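Local coordinates for protein methylocystis parvus OBBP MbnE (Methylocystis parvus OBBP, PDB 5ICQ) that probably binds methanobactin, a copper-chelating peptide, in the periplasm as the solute-binding component of its uptake machinery, at residues A88-M100 / A219-D231. Sequence-based numbering, arbitrary orientation.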
ATOM      1  N   ALA A  88       3.225  -1.251  18.413  1.00 15.11           N
ATOM      2  CA  ALA A  88       4.166  -0.181  18.119  1.00 17.89           C
ATOM      3  C   ALA A  88       4.784  -0.395  16.742  1.00 16.10           C
ATOM      4  O   ALA A  88       4.950  -1.526  16.286  1.00 16.84           O
ATOM      5  CB  ALA A  88       5.266  -0.140  19.179  1.00 17.36           C
ATOM      6  N   GLN A  89       5.115   0.704  16.071  1.00 12.72           N
ATOM      7  CA  GLN A  89       5.848   0.606  14.820  1.00 14.31           C
ATOM      8  C   GLN A  89       7.341   0.548  15.115  1.00 13.63           C
ATOM      9  O   GLN A  89       7.778   0.721  16.249  1.00 14.15           O
ATOM     10  CB  GLN A  89       5.527   1.789  13.907  1.00 15.71           C
ATOM     11  CG  GLN A  89       4.138   1.736  13.324  1.00 21.11           C
ATOM     12  CD  GLN A  89       3.753   3.051  12.678  1.00 34.40           C
ATOM     13  OE1 GLN A  89       2.926   3.796  13.202  1.00 43.16           O
ATOM     14  NE2 GLN A  89       4.371   3.354  11.546  1.00 23.69           N
ATOM     15  N   GLY A  90       8.127   0.282  14.077  1.00 13.87           N
ATOM     16  CA  GLY A  90       9.564   0.232  14.239  1.00 15.69           C
ATOM     17  C   GLY A  90      10.119  -1.122  14.624  1.00 14.62           C
ATOM     18  O   GLY A  90      11.332  -1.232  14.819  1.00 14.33           O
ATOM     19  N   LEU A  91       9.280  -2.159  14.739  1.00  8.54           N
ATOM     20  CA  LEU A  91       9.795  -3.457  15.169  1.00 11.98           C
ATOM     21  C   LEU A  91      10.197  -4.335  13.999  1.00 15.44           C
ATOM     22  O   LEU A  91      11.192  -5.065  14.076  1.00 10.78           O
ATOM     23  CB  LEU A  91       8.752  -4.185  16.023  1.00 16.10           C
ATOM     24  CG  LEU A  91       8.421  -3.482  17.332  1.00 14.76           C
ATOM     25  CD1 LEU A  91       7.144  -4.083  17.956  1.00 18.03           C
ATOM     26  CD2 LEU A  91       9.588  -3.589  18.287  1.00 21.01           C
ATOM     27  N   VAL A  92       9.427  -4.296  12.917  1.00 13.71           N
ATOM     28  CA  VAL A  92       9.790  -5.054  11.734  1.00 16.71           C
ATOM     29  C   VAL A  92      11.069  -4.470  11.160  1.00 12.69           C
ATOM     30  O   VAL A  92      11.237  -3.242  11.103  1.00 19.33           O
ATOM     31  CB  VAL A  92       8.637  -5.021  10.715  1.00 22.86           C
ATOM     32  CG1 VAL A  92       9.031  -5.732   9.428  1.00 27.43           C
ATOM     33  CG2 VAL A  92       7.379  -5.651  11.324  1.00 21.08           C
ATOM     34  N   GLY A  93      11.997  -5.342  10.764  1.00 13.88           N
ATOM     35  CA  GLY A  93      13.251  -4.881  10.194  1.00 15.16           C
ATOM     36  C   GLY A  93      14.291  -4.579  11.258  1.00 12.43           C
ATOM     37  O   GLY A  93      15.371  -5.172  11.256  1.00 13.72           O
ATOM     38  N   ASN A  94      13.964  -3.667  12.182  1.00  7.72           N
ATOM     39  CA  ASN A  94      14.899  -3.311  13.249  1.00  9.65           C
ATOM     40  C   ASN A  94      15.098  -4.455  14.235  1.00 12.88           C
ATOM     41  O   ASN A  94      16.210  -4.658  14.740  1.00  8.90           O
ATOM     42  CB  ASN A  94      14.402  -2.075  13.996  1.00 10.86           C
ATOM     43  CG  ASN A  94      14.470  -0.819  13.149  1.00 13.63           C
ATOM     44  OD1 ASN A  94      15.427  -0.613  12.391  1.00 11.27           O
ATOM     45  ND2 ASN A  94      13.455   0.022  13.268  1.00 12.00           N
ATOM     46  N   VAL A  95      14.030  -5.177  14.562  1.00 11.90           N
ATOM     47  CA  VAL A  95      14.075  -6.264  15.539  1.00  9.43           C
ATOM     48  C   VAL A  95      13.788  -7.608  14.883  1.00 10.62           C
ATOM     49  O   VAL A  95      14.590  -8.540  14.978  1.00 11.98           O
ATOM     50  CB  VAL A  95      13.099  -6.004  16.710  1.00  6.54           C
ATOM     51  CG1 VAL A  95      13.143  -7.158  17.690  1.00 10.26           C
ATOM     52  CG2 VAL A  95      13.457  -4.709  17.420  1.00 12.51           C
ATOM     53  N   PHE A  96      12.658  -7.720  14.188  1.00 10.94           N
ATOM     54  CA  PHE A  96      12.243  -8.970  13.557  1.00  8.73           C
ATOM     55  C   PHE A  96      12.667  -9.002  12.096  1.00 15.07           C
ATOM     56  O   PHE A  96      12.361  -8.075  11.338  1.00 13.68           O
ATOM     57  CB  PHE A  96      10.725  -9.135  13.644  1.00 10.67           C
ATOM     58  CG  PHE A  96      10.195  -9.114  15.047  1.00 12.43           C
ATOM     59  CD1 PHE A  96      10.486 -10.145  15.928  1.00 14.66           C
ATOM     60  CD2 PHE A  96       9.386  -8.077  15.473  1.00 11.31           C
ATOM     61  CE1 PHE A  96       9.983 -10.139  17.217  1.00 18.90           C
ATOM     62  CE2 PHE A  96       8.869  -8.061  16.762  1.00 16.41           C
ATOM     63  CZ  PHE A  96       9.174  -9.087  17.637  1.00 18.29           C
ATOM     64  N   GLN A  97      13.323 -10.087  11.689  1.00 12.00           N
ATOM     65  CA  GLN A  97      13.896 -10.188  10.355  1.00 12.21           C
ATOM     66  C   GLN A  97      13.273 -11.337   9.579  1.00 11.17           C
ATOM     67  O   GLN A  97      12.936 -12.377  10.146  1.00 12.34           O
ATOM     68  CB  GLN A  97      15.404 -10.438  10.410  1.00  8.60           C
ATOM     69  CG  GLN A  97      16.189  -9.380  11.107  1.00 11.78           C
ATOM     70  CD  GLN A  97      17.660  -9.654  10.958  1.00 13.13           C
ATOM     71  OE1 GLN A  97      18.146 -10.718  11.352  1.00 12.10           O
ATOM     72  NE2 GLN A  97      18.372  -8.721  10.347  1.00  9.62           N
ATOM     73  N   GLY A  98      13.178 -11.167   8.260  1.00 10.75           N
ATOM     74  CA  GLY A  98      12.782 -12.257   7.395  1.00 10.00           C
ATOM     75  C   GLY A  98      13.961 -13.060   6.876  1.00 13.81           C
ATOM     76  O   GLY A  98      15.130 -12.759   7.118  1.00 10.51           O
ATOM     77  N   LEU A  99      13.630 -14.114   6.127  1.00 10.31           N
ATOM     78  CA  LEU A  99      14.666 -14.905   5.473  1.00 10.25           C
ATOM     79  C   LEU A  99      15.422 -14.091   4.427  1.00  9.67           C
ATOM     80  O   LEU A  99      16.626 -14.294   4.224  1.00 10.59           O
ATOM     81  CB  LEU A  99      14.037 -16.134   4.832  1.00 14.14           C
ATOM     82  CG  LEU A  99      13.604 -17.218   5.809  1.00 18.65           C
ATOM     83  CD1 LEU A  99      12.716 -18.245   5.078  1.00 14.88           C
ATOM     84  CD2 LEU A  99      14.826 -17.877   6.426  1.00 16.06           C
ATOM     85  N   MET A 100      14.733 -13.186   3.736  1.00  9.57           N
ATOM     86  CA  MET A 100      15.352 -12.373   2.701  1.00  8.76           C
ATOM     87  C   MET A 100      14.928 -10.925   2.893  1.00 12.99           C
ATOM     88  O   MET A 100      13.898 -10.635   3.509  1.00 11.68           O
ATOM     89  CB  MET A 100      14.990 -12.876   1.295  1.00  9.52           C
ATOM     90  CG  MET A 100      15.479 -14.317   1.026  1.00 11.37           C
ATOM     91  SD  MET A 100      15.118 -14.889  -0.663  1.00 16.33           S
ATOM     92  CE  MET A 100      16.426 -14.041  -1.558  1.00 15.60           C
ATOM     93  N   ALA A 219       6.157  -7.051  27.079  1.00 19.62           N
ATOM     94  CA  ALA A 219       7.468  -7.633  27.329  1.00 24.51           C
ATOM     95  C   ALA A 219       8.371  -7.373  26.132  1.00 19.34           C
ATOM     96  O   ALA A 219       7.922  -7.383  24.986  1.00 24.18           O
ATOM     97  CB  ALA A 219       7.353  -9.133  27.596  1.00 29.88           C
ATOM     98  N   LYS A 220       9.634  -7.103  26.403  1.00 19.81           N
ATOM     99  CA  LYS A 220      10.566  -6.817  25.324  1.00 21.08           C
ATOM    100  C   LYS A 220      10.777  -8.070  24.479  1.00 21.44           C
ATOM    101  O   LYS A 220      11.303  -9.069  24.986  1.00 18.20           O
ATOM    102  CB  LYS A 220      11.873  -6.303  25.898  1.00 21.58           C
ATOM    103  CG  LYS A 220      11.676  -5.050  26.747  1.00 24.88           C
ATOM    104  CD  LYS A 220      12.968  -4.644  27.438  1.00 30.67           C
ATOM    105  CE  LYS A 220      12.734  -3.508  28.411  1.00 37.39           C
ATOM    106  NZ  LYS A 220      13.963  -3.245  29.201  1.00 42.10           N
ATOM    107  N   PRO A 221      10.379  -8.069  23.214  1.00 18.34           N
ATOM    108  CA  PRO A 221      10.472  -9.282  22.400  1.00 18.96           C
ATOM    109  C   PRO A 221      11.882  -9.526  21.892  1.00 19.78           C
ATOM    110  O   PRO A 221      12.655  -8.598  21.644  1.00 19.16           O
ATOM    111  CB  PRO A 221       9.526  -8.981  21.235  1.00 19.20           C
ATOM    112  CG  PRO A 221       9.700  -7.487  21.045  1.00 14.51           C
ATOM    113  CD  PRO A 221       9.859  -6.924  22.444  1.00 16.54           C
ATOM    114  N   LEU A 222      12.200 -10.805  21.710  1.00 13.39           N
ATOM    115  CA  LEU A 222      13.501 -11.206  21.193  1.00 13.00           C
ATOM    116  C   LEU A 222      13.455 -11.311  19.675  1.00  9.32           C
ATOM    117  O   LEU A 222      12.612 -12.030  19.116  1.00 10.54           O
ATOM    118  CB  LEU A 222      13.934 -12.546  21.795  1.00 12.01           C
ATOM    119  CG  LEU A 222      15.350 -12.935  21.339  1.00 13.83           C
ATOM    120  CD1 LEU A 222      16.363 -12.047  22.030  1.00 15.70           C
ATOM    121  CD2 LEU A 222      15.666 -14.405  21.592  1.00 14.16           C
ATOM    122  N   GLY A 223      14.370 -10.611  19.011  1.00 10.85           N
ATOM    123  CA  GLY A 223      14.542 -10.768  17.580  1.00 11.20           C
ATOM    124  C   GLY A 223      15.995 -10.979  17.207  1.00 11.90           C
ATOM    125  O   GLY A 223      16.823 -11.283  18.074  1.00  9.20           O
ATOM    126  N   SER A 224      16.318 -10.847  15.917  1.00  8.47           N
ATOM    127  CA  SER A 224      17.682 -11.021  15.433  1.00 11.09           C
ATOM    128  C   SER A 224      18.219  -9.781  14.733  1.00  9.71           C
ATOM    129  O   SER A 224      19.306  -9.843  14.163  1.00 10.21           O
ATOM    130  CB  SER A 224      17.772 -12.216  14.479  1.00  9.18           C
ATOM    131  OG  SER A 224      16.945 -12.012  13.339  1.00  9.47           O
ATOM    132  N   GLY A 225      17.492  -8.662  14.770  1.00 12.37           N
ATOM    133  CA  GLY A 225      17.840  -7.503  13.979  1.00  9.24           C
ATOM    134  C   GLY A 225      18.855  -6.593  14.650  1.00 10.11           C
ATOM    135  O   GLY A 225      19.391  -6.864  15.744  1.00  8.32           O
ATOM    136  N   PRO A 226      19.151  -5.484  13.967  1.00  9.41           N
ATOM    137  CA  PRO A 226      20.206  -4.573  14.438  1.00  9.69           C
ATOM    138  C   PRO A 226      19.917  -3.879  15.753  1.00  7.76           C
ATOM    139  O   PRO A 226      20.862  -3.374  16.370  1.00 12.45           O
ATOM    140  CB  PRO A 226      20.309  -3.546  13.304  1.00 12.18           C
ATOM    141  CG  PRO A 226      18.962  -3.610  12.620  1.00  8.53           C
ATOM    142  CD  PRO A 226      18.625  -5.077  12.652  1.00  6.36           C
ATOM    143  N   TYR A 227      18.663  -3.790  16.183  1.00  6.68           N
ATOM    144  CA  TYR A 227      18.304  -3.104  17.415  1.00  6.18           C
ATOM    145  C   TYR A 227      17.585  -4.044  18.363  1.00 11.69           C
ATOM    146  O   TYR A 227      16.865  -4.952  17.938  1.00 13.61           O
ATOM    147  CB  TYR A 227      17.382  -1.894  17.159  1.00 11.08           C
ATOM    148  CG  TYR A 227      18.041  -0.821  16.338  1.00 10.68           C
ATOM    149  CD1 TYR A 227      18.830   0.161  16.938  1.00 10.49           C
ATOM    150  CD2 TYR A 227      17.904  -0.803  14.954  1.00  9.25           C
ATOM    151  CE1 TYR A 227      19.455   1.152  16.165  1.00 10.32           C
ATOM    152  CE2 TYR A 227      18.525   0.172  14.181  1.00  8.30           C
ATOM    153  CZ  TYR A 227      19.290   1.144  14.793  1.00 11.23           C
ATOM    154  OH  TYR A 227      19.914   2.095  14.014  1.00 11.08           O
ATOM    155  N   VAL A 228      17.763  -3.795  19.654  1.00  7.49           N
ATOM    156  CA  VAL A 228      16.969  -4.453  20.684  1.00  6.37           C
ATOM    157  C   VAL A 228      16.046  -3.424  21.321  1.00 12.71           C
ATOM    158  O   VAL A 228      16.280  -2.208  21.263  1.00 10.34           O
ATOM    159  CB  VAL A 228      17.846  -5.126  21.757  1.00 14.53           C
ATOM    160  CG1 VAL A 228      18.846  -6.063  21.108  1.00 12.43           C
ATOM    161  CG2 VAL A 228      18.557  -4.071  22.607  1.00 17.29           C
ATOM    162  N   VAL A 229      14.977  -3.925  21.933  1.00 11.02           N
ATOM    163  CA  VAL A 229      14.033  -3.066  22.641  1.00 17.65           C
ATOM    164  C   VAL A 229      14.612  -2.776  24.022  1.00 20.79           C
ATOM    165  O   VAL A 229      14.748  -3.678  24.853  1.00 15.78           O
ATOM    166  CB  VAL A 229      12.647  -3.707  22.740  1.00 12.14           C
ATOM    167  CG1 VAL A 229      11.726  -2.822  23.566  1.00 19.32           C
ATOM    168  CG2 VAL A 229      12.073  -3.914  21.357  1.00 13.29           C
ATOM    169  N   ALA A 230      14.978  -1.517  24.256  1.00 13.51           N
ATOM    170  CA  ALA A 230      15.664  -1.099  25.469  1.00 16.47           C
ATOM    171  C   ALA A 230      14.730  -0.539  26.526  1.00 19.96           C
ATOM    172  O   ALA A 230      15.001  -0.692  27.721  1.00 20.28           O
ATOM    173  CB  ALA A 230      16.725  -0.046  25.137  1.00 17.73           C
ATOM    174  N   ASP A 231      13.637   0.098  26.124  1.00 14.09           N
ATOM    175  CA  ASP A 231      12.694   0.643  27.091  1.00 20.53           C
ATOM    176  C   ASP A 231      11.342   0.774  26.411  1.00 18.42           C
ATOM    177  O   ASP A 231      11.265   1.048  25.211  1.00 18.32           O
ATOM    178  CB  ASP A 231      13.148   2.005  27.628  1.00 27.81           C
ATOM    179  CG  ASP A 231      12.268   2.505  28.768  1.00 33.13           C
ATOM    180  OD1 ASP A 231      12.094   1.756  29.750  1.00 28.75           O
ATOM    181  OD2 ASP A 231      11.730   3.628  28.668  1.00 25.97           O
TER
HETATM  182  O   HOH W   1      14.069 -12.032  13.615  1.00 12.39           O
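Gln-97 meets Ser-224 where two loops of this family 5 solute-binding protein fold pack together, 88-100 leading toward strand 100-103, residues 219-231 running into edge strand 227-233. Gln-97 OE1 accepts from Ser-224 OG at 2.7 Å, the donor somewhat tilted from the carbonyl plane. OG sits between its own backbone N and carbonyl carbon (chi1 61°), from where it also accepts from a water that in turn takes the Gln-97 N-H. Trp-247 also donates to OE1, and NE2 bonds to Tyr-246, fixing the amide's rotation; an alanine at Gln-97 would probably leave Ser-224 OG and both aromatic residues without this common partner. Next along, Val-95 O receives Gly-225 N (2.9 Å) and, weakly, Ser-224 N. The glycines let the chains close up: a CB on Gly-223 or Gly-225 would strike a carbonyl oxygen of 88-100. Phe-96 crosses Pro-221 at about a right angle, CZ 3.6 Å from Pro-221 CB, while Val-95 CG1 lies over the centre of one ring face. Asn-94 and Tyr-227 run side by side, amide and ring planes 87° apart. Tyr-227 OH reaches Phe-260 O, and its backbone N bonds nearly straight (165°) to Asn-94 O at 3.0 Å.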